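Local structure of putative nucleoside-diphosphate-sugar epimerase (Staphylococcus aureus subsp. aureus, 3E48) at residues P73-E87 against H116-L128. The protein is of unknown function but is probably an NAD(P)-binding Rossmann-fold enzyme related to nucleoside-diphosphate-sugar epimerases. Sequence-based numbering, arbitrary orientation.
Sequences PSIIHPSFKRIPEVE and HMSPYFGYASRLL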
loop_
_atom_site.group_PDB
_atom_site.type_symbol
_atom_site.label_atom_id
_atom_site.label_comp_id
_atom_site.label_asym_id
_atom_site.label_seq_id
_atom_site.Cartn_x
_atom_site.Cartn_y
_atom_site.Cartn_z
ATOM N N PRO B 73 6.359 13.676 -2.122
ATOM C CA PRO B 73 7.074 12.558 -2.750
ATOM C C PRO B 73 7.756 12.951 -4.060
ATOM O O PRO B 73 7.326 13.887 -4.735
ATOM C CB PRO B 73 5.971 11.527 -2.978
ATOM C CG PRO B 73 5.041 11.768 -1.836
ATOM C CD PRO B 73 4.977 13.294 -1.787
ATOM N N SER B 74 8.817 12.230 -4.412
ATOM C CA SER B 74 9.544 12.481 -5.653
ATOM C C SER B 74 8.801 11.787 -6.792
ATOM O O SER B 74 7.748 11.189 -6.571
ATOM C CB SER B 74 10.964 11.916 -5.569
ATOM O OG SER B 74 10.952 10.492 -5.567
ATOM N N ILE B 75 9.346 11.865 -8.005
ATOM C CA ILE B 75 8.720 11.216 -9.156
ATOM C C ILE B 75 9.471 9.957 -9.570
ATOM O O ILE B 75 9.216 9.402 -10.634
ATOM C CB ILE B 75 8.625 12.166 -10.382
ATOM C CG1 ILE B 75 9.933 12.934 -10.570
ATOM C CG2 ILE B 75 7.459 13.124 -10.207
ATOM C CD1 ILE B 75 11.069 12.109 -11.131
ATOM N N ILE B 76 10.396 9.509 -8.727
ATOM C CA ILE B 76 11.179 8.310 -9.014
ATOM C C ILE B 76 10.269 7.098 -9.205
ATOM O O ILE B 76 9.272 6.945 -8.498
ATOM C CB ILE B 76 12.166 8.003 -7.863
ATOM C CG1 ILE B 76 13.195 9.137 -7.733
ATOM C CG2 ILE B 76 12.850 6.662 -8.097
ATOM C CD1 ILE B 76 14.032 9.370 -8.976
ATOM N N HIS B 77 10.612 6.238 -10.160
ATOM C CA HIS B 77 9.829 5.032 -10.423
ATOM C C HIS B 77 10.772 3.874 -10.747
ATOM O O HIS B 77 11.921 4.093 -11.128
ATOM C CB HIS B 77 8.868 5.261 -11.596
ATOM C CG HIS B 77 9.551 5.617 -12.880
ATOM N ND1 HIS B 77 10.190 6.823 -13.074
ATOM C CD2 HIS B 77 9.713 4.917 -14.028
ATOM C CE1 HIS B 77 10.716 6.850 -14.285
ATOM N NE2 HIS B 77 10.441 5.706 -14.885
ATOM N N PRO B 78 10.309 2.625 -10.572
ATOM C CA PRO B 78 8.984 2.215 -10.098
ATOM C C PRO B 78 8.889 2.329 -8.576
ATOM O O PRO B 78 9.748 2.943 -7.942
ATOM C CB PRO B 78 8.884 0.771 -10.586
ATOM C CG PRO B 78 10.283 0.293 -10.441
ATOM C CD PRO B 78 11.096 1.451 -10.991
ATOM N N SER B 79 7.857 1.723 -7.991
ATOM C CA SER B 79 7.656 1.782 -6.544
ATOM C C SER B 79 8.839 1.323 -5.695
ATOM O O SER B 79 9.174 1.959 -4.693
ATOM C CB SER B 79 6.415 0.977 -6.145
ATOM O OG SER B 79 5.233 1.599 -6.625
ATOM N N PHE B 80 9.480 0.224 -6.083
ATOM C CA PHE B 80 10.603 -0.295 -5.308
ATOM C C PHE B 80 11.735 0.715 -5.169
ATOM O O PHE B 80 12.407 0.769 -4.139
ATOM C CB PHE B 80 11.156 -1.572 -5.945
ATOM C CG PHE B 80 12.183 -2.270 -5.097
ATOM C CD1 PHE B 80 11.802 -2.980 -3.962
ATOM C CD2 PHE B 80 13.535 -2.204 -5.422
ATOM C CE1 PHE B 80 12.751 -3.617 -3.164
ATOM C CE2 PHE B 80 14.493 -2.837 -4.630
ATOM C CZ PHE B 80 14.100 -3.544 -3.500
ATOM N N LYS B 81 11.946 1.511 -6.209
ATOM C CA LYS B 81 13.008 2.503 -6.189
ATOM C C LYS B 81 12.655 3.744 -5.377
ATOM O O LYS B 81 13.548 4.428 -4.877
ATOM C CB LYS B 81 13.380 2.906 -7.616
ATOM C CG LYS B 81 14.191 1.851 -8.361
ATOM C CD LYS B 81 14.610 2.338 -9.746
ATOM C CE LYS B 81 15.337 3.678 -9.675
ATOM N NZ LYS B 81 16.557 3.628 -8.818
ATOM N N ARG B 82 11.365 4.033 -5.228
ATOM C CA ARG B 82 10.964 5.215 -4.474
ATOM C C ARG B 82 10.790 4.943 -2.972
ATOM O O ARG B 82 10.976 5.839 -2.157
ATOM C CB ARG B 82 9.673 5.811 -5.056
ATOM C CG ARG B 82 9.381 7.219 -4.548
ATOM C CD ARG B 82 8.013 7.735 -4.968
ATOM N NE ARG B 82 7.859 7.884 -6.414
ATOM C CZ ARG B 82 6.769 8.378 -6.996
ATOM N NH1 ARG B 82 5.745 8.770 -6.251
ATOM N NH2 ARG B 82 6.693 8.476 -8.321
ATOM N N ILE B 83 10.447 3.709 -2.611
ATOM C CA ILE B 83 10.255 3.318 -1.212
ATOM C C ILE B 83 11.255 3.870 -0.189
ATOM O O ILE B 83 10.860 4.331 0.881
ATOM C CB ILE B 83 10.256 1.770 -1.070
ATOM C CG1 ILE B 83 9.049 1.192 -1.791
ATOM C CG2 ILE B 83 10.245 1.372 0.400
ATOM C CD1 ILE B 83 7.737 1.769 -1.324
ATOM N N PRO B 84 12.562 3.810 -0.487
ATOM C CA PRO B 84 13.558 4.320 0.466
ATOM C C PRO B 84 13.247 5.735 0.955
ATOM O O PRO B 84 13.608 6.126 2.063
ATOM C CB PRO B 84 14.856 4.240 -0.332
ATOM C CG PRO B 84 14.634 2.997 -1.167
ATOM C CD PRO B 84 13.222 3.213 -1.664
ATOM N N GLU B 85 12.555 6.477 0.106
ATOM C CA GLU B 85 12.130 7.843 0.367
ATOM C C GLU B 85 11.363 7.957 1.683
ATOM O O GLU B 85 11.703 8.759 2.567
ATOM C CB GLU B 85 11.217 8.237 -0.770
ATOM C CG GLU B 85 10.954 9.663 -0.958
ATOM C CD GLU B 85 10.267 9.868 -2.272
ATOM O OE1 GLU B 85 9.016 9.841 -2.319
ATOM O OE2 GLU B 85 10.998 10.013 -3.265
ATOM N N VAL B 86 10.312 7.152 1.795
ATOM C CA VAL B 86 9.464 7.161 2.980
ATOM C C VAL B 86 10.175 6.526 4.164
ATOM O O VAL B 86 9.955 6.925 5.301
ATOM C CB VAL B 86 8.119 6.425 2.724
ATOM C CG1 VAL B 86 8.363 4.955 2.427
ATOM C CG2 VAL B 86 7.204 6.588 3.931
ATOM N N GLU B 87 11.019 5.532 3.901
ATOM C CA GLU B 87 11.758 4.909 4.987
ATOM C C GLU B 87 12.642 5.984 5.607
ATOM O O GLU B 87 12.725 6.095 6.823
ATOM C CB GLU B 87 12.641 3.764 4.480
ATOM C CG GLU B 87 11.910 2.460 4.160
ATOM C CD GLU B 87 11.346 1.768 5.388
ATOM O OE1 GLU B 87 11.954 1.870 6.472
ATOM O OE2 GLU B 87 10.301 1.097 5.271
ATOM N N HIS B 116 0.985 2.154 -11.588
ATOM C CA HIS B 116 2.311 1.674 -11.214
ATOM C C HIS B 116 2.857 2.173 -9.889
ATOM O O HIS B 116 3.675 1.498 -9.268
ATOM C CB HIS B 116 3.313 2.003 -12.319
ATOM C CG HIS B 116 3.268 1.055 -13.477
ATOM N ND1 HIS B 116 2.138 0.346 -13.819
ATOM C CD2 HIS B 116 4.211 0.730 -14.394
ATOM C CE1 HIS B 116 2.386 -0.378 -14.898
ATOM N NE2 HIS B 116 3.634 -0.161 -15.266
HETATM N N MSE B 117 2.431 3.353 -9.448
HETATM C CA MSE B 117 2.938 3.857 -8.181
HETATM C C MSE B 117 2.015 3.560 -7.006
HETATM O O MSE B 117 2.283 3.996 -5.888
HETATM C CB MSE B 117 3.206 5.365 -8.261
HETATM C CG MSE B 117 4.198 5.775 -9.351
HETATM SE SE MSE B 117 5.873 4.795 -9.336
HETATM C CE MSE B 117 6.354 5.129 -7.489
ATOM N N SER B 118 0.934 2.815 -7.228
ATOM C CA SER B 118 0.046 2.527 -6.103
ATOM C C SER B 118 0.768 1.800 -4.953
ATOM O O SER B 118 0.505 2.083 -3.787
ATOM C CB SER B 118 -1.192 1.728 -6.554
ATOM O OG SER B 118 -0.870 0.408 -6.915
ATOM N N PRO B 119 1.698 0.874 -5.263
ATOM C CA PRO B 119 2.390 0.181 -4.169
ATOM C C PRO B 119 3.107 1.167 -3.242
ATOM O O PRO B 119 3.088 1.013 -2.017
ATOM C CB PRO B 119 3.371 -0.736 -4.900
ATOM C CG PRO B 119 2.668 -1.024 -6.190
ATOM C CD PRO B 119 2.132 0.343 -6.569
ATOM N N TYR B 120 3.740 2.179 -3.832
ATOM C CA TYR B 120 4.452 3.181 -3.044
ATOM C C TYR B 120 3.520 3.919 -2.096
ATOM O O TYR B 120 3.825 4.068 -0.915
ATOM C CB TYR B 120 5.141 4.206 -3.950
ATOM C CG TYR B 120 5.664 5.419 -3.200
ATOM C CD1 TYR B 120 6.861 5.360 -2.482
ATOM C CD2 TYR B 120 4.944 6.618 -3.182
ATOM C CE1 TYR B 120 7.332 6.463 -1.768
ATOM C CE2 TYR B 120 5.407 7.727 -2.467
ATOM C CZ TYR B 120 6.600 7.640 -1.766
ATOM O OH TYR B 120 7.076 8.734 -1.066
ATOM N N PHE B 121 2.384 4.377 -2.606
ATOM C CA PHE B 121 1.455 5.124 -1.767
ATOM C C PHE B 121 0.788 4.257 -0.714
ATOM O O PHE B 121 0.542 4.711 0.404
ATOM C CB PHE B 121 0.434 5.846 -2.643
ATOM C CG PHE B 121 1.034 6.977 -3.425
ATOM C CD1 PHE B 121 1.492 8.117 -2.766
ATOM C CD2 PHE B 121 1.202 6.882 -4.799
ATOM C CE1 PHE B 121 2.116 9.151 -3.466
ATOM C CE2 PHE B 121 1.825 7.908 -5.516
ATOM C CZ PHE B 121 2.284 9.046 -4.845
ATOM N N GLY B 122 0.496 3.007 -1.056
ATOM C CA GLY B 122 -0.095 2.126 -0.069
ATOM C C GLY B 122 0.922 1.886 1.034
ATOM O O GLY B 122 0.589 1.892 2.216
ATOM N N TYR B 123 2.174 1.674 0.639
ATOM C CA TYR B 123 3.251 1.429 1.585
ATOM C C TYR B 123 3.507 2.627 2.491
ATOM O O TYR B 123 3.676 2.471 3.701
ATOM C CB TYR B 123 4.520 1.069 0.813
ATOM C CG TYR B 123 5.698 0.640 1.656
ATOM C CD1 TYR B 123 6.536 1.582 2.260
ATOM C CD2 TYR B 123 6.015 -0.713 1.794
ATOM C CE1 TYR B 123 7.671 1.184 2.975
ATOM C CE2 TYR B 123 7.138 -1.119 2.504
ATOM C CZ TYR B 123 7.963 -0.170 3.088
ATOM O OH TYR B 123 9.090 -0.589 3.756
ATOM N N ALA B 124 3.531 3.819 1.899
ATOM C CA ALA B 124 3.775 5.056 2.639
ATOM C C ALA B 124 2.755 5.282 3.755
ATOM O O ALA B 124 3.123 5.550 4.906
ATOM C CB ALA B 124 3.769 6.242 1.677
ATOM N N SER B 125 1.474 5.181 3.413
ATOM C CA SER B 125 0.403 5.379 4.386
ATOM C C SER B 125 0.574 4.425 5.564
ATOM O O SER B 125 0.536 4.831 6.731
ATOM C CB SER B 125 -0.959 5.154 3.717
ATOM O OG SER B 125 -2.023 5.326 4.634
ATOM N N ARG B 126 0.769 3.150 5.258
ATOM C CA ARG B 126 0.939 2.150 6.307
ATOM C C ARG B 126 2.213 2.358 7.126
ATOM O O ARG B 126 2.192 2.220 8.350
ATOM C CB ARG B 126 0.898 0.755 5.678
ATOM C CG ARG B 126 -0.461 0.497 5.048
ATOM C CD ARG B 126 -0.491 -0.683 4.093
ATOM N NE ARG B 126 -1.874 -0.970 3.710
ATOM C CZ ARG B 126 -2.616 -0.200 2.917
ATOM N NH1 ARG B 126 -2.116 0.916 2.395
ATOM N NH2 ARG B 126 -3.881 -0.528 2.674
ATOM N N LEU B 127 3.317 2.710 6.470
ATOM C CA LEU B 127 4.556 2.926 7.209
ATOM C C LEU B 127 4.360 4.058 8.216
ATOM O O LEU B 127 4.839 3.983 9.348
ATOM C CB LEU B 127 5.716 3.269 6.271
ATOM C CG LEU B 127 7.113 3.233 6.918
ATOM C CD1 LEU B 127 7.462 1.792 7.322
ATOM C CD2 LEU B 127 8.142 3.776 5.945
ATOM N N LEU B 128 3.660 5.115 7.810
ATOM C CA LEU B 128 3.417 6.220 8.732
ATOM C C LEU B 128 2.616 5.707 9.923
ATOM O O LEU B 128 2.896 6.056 11.069
ATOM C CB LEU B 128 2.669 7.357 8.027
ATOM C CG LEU B 128 3.583 8.144 7.087
ATOM C CD1 LEU B 128 2.752 8.955 6.107
ATOM C CD2 LEU B 128 4.491 9.054 7.906
HETATM O O HOH W 1 5.775 -0.330 -8.811
#
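Arg82 lies across the ring of Tyr120, its CD over the centre of one face, 3.3 Å from the ring centroid. This is a helix-to-helix contact within the Rossmann fold: the short helix 79-82 and helix 84-96, after strand 68-71, pack on helix 118-131, after the adjacent parallel strand 100-106, and the loop after the first strand packs here as well. Beyond that CH-pi contact the Arg82 chain bends at chi3 (-64°), which leaves the guanidinium still over the same face, off-centre, in a cation-pi arrangement, CZ 4.9 Å from the Tyr120 centroid and the two planes 64° apart. CE of Met117, modelled as selenomethionine, presses on one guanidinium face toward its rim, while the carbonyl oxygen of Ser74 sits over the other; Phe121 CZ meets the edge. NE of Arg82 donates to Ile76 O at 2.7 Å, nearly in the guanidinium plane and in the carbonyl plane, and NH2 adds a weak bond to the same oxygen; together they restrain the group's rotation.

At the hydroxyl end of Tyr120, OH lies 2.6 Å from Glu85 OE1, with the carboxylate turned nearly perpendicular to the ring. Ser74 N donates to that same OE1 from above the carboxylate plane, tying the loop to the helix, and Phe103 of strand 100-106 packs against Pro73 and Tyr120.

Ser79 works at the start of helix 118-131: its OG donates to a lone pair of His116 O and weakly accepts from Tyr120 N, while a water bridges Ser79 N and His116 O.

Farther along, Ile83 CD1 covers a face of Tyr123, and Val86 wedges between Tyr123, Ala124 and Leu127. Phe80 of the second subunit also packs on Tyr123. Glu87, bent at chi2 (-68°), brings OE2 to the ring edge, where Tyr123 OH donates to its anti side at 2.6 Å.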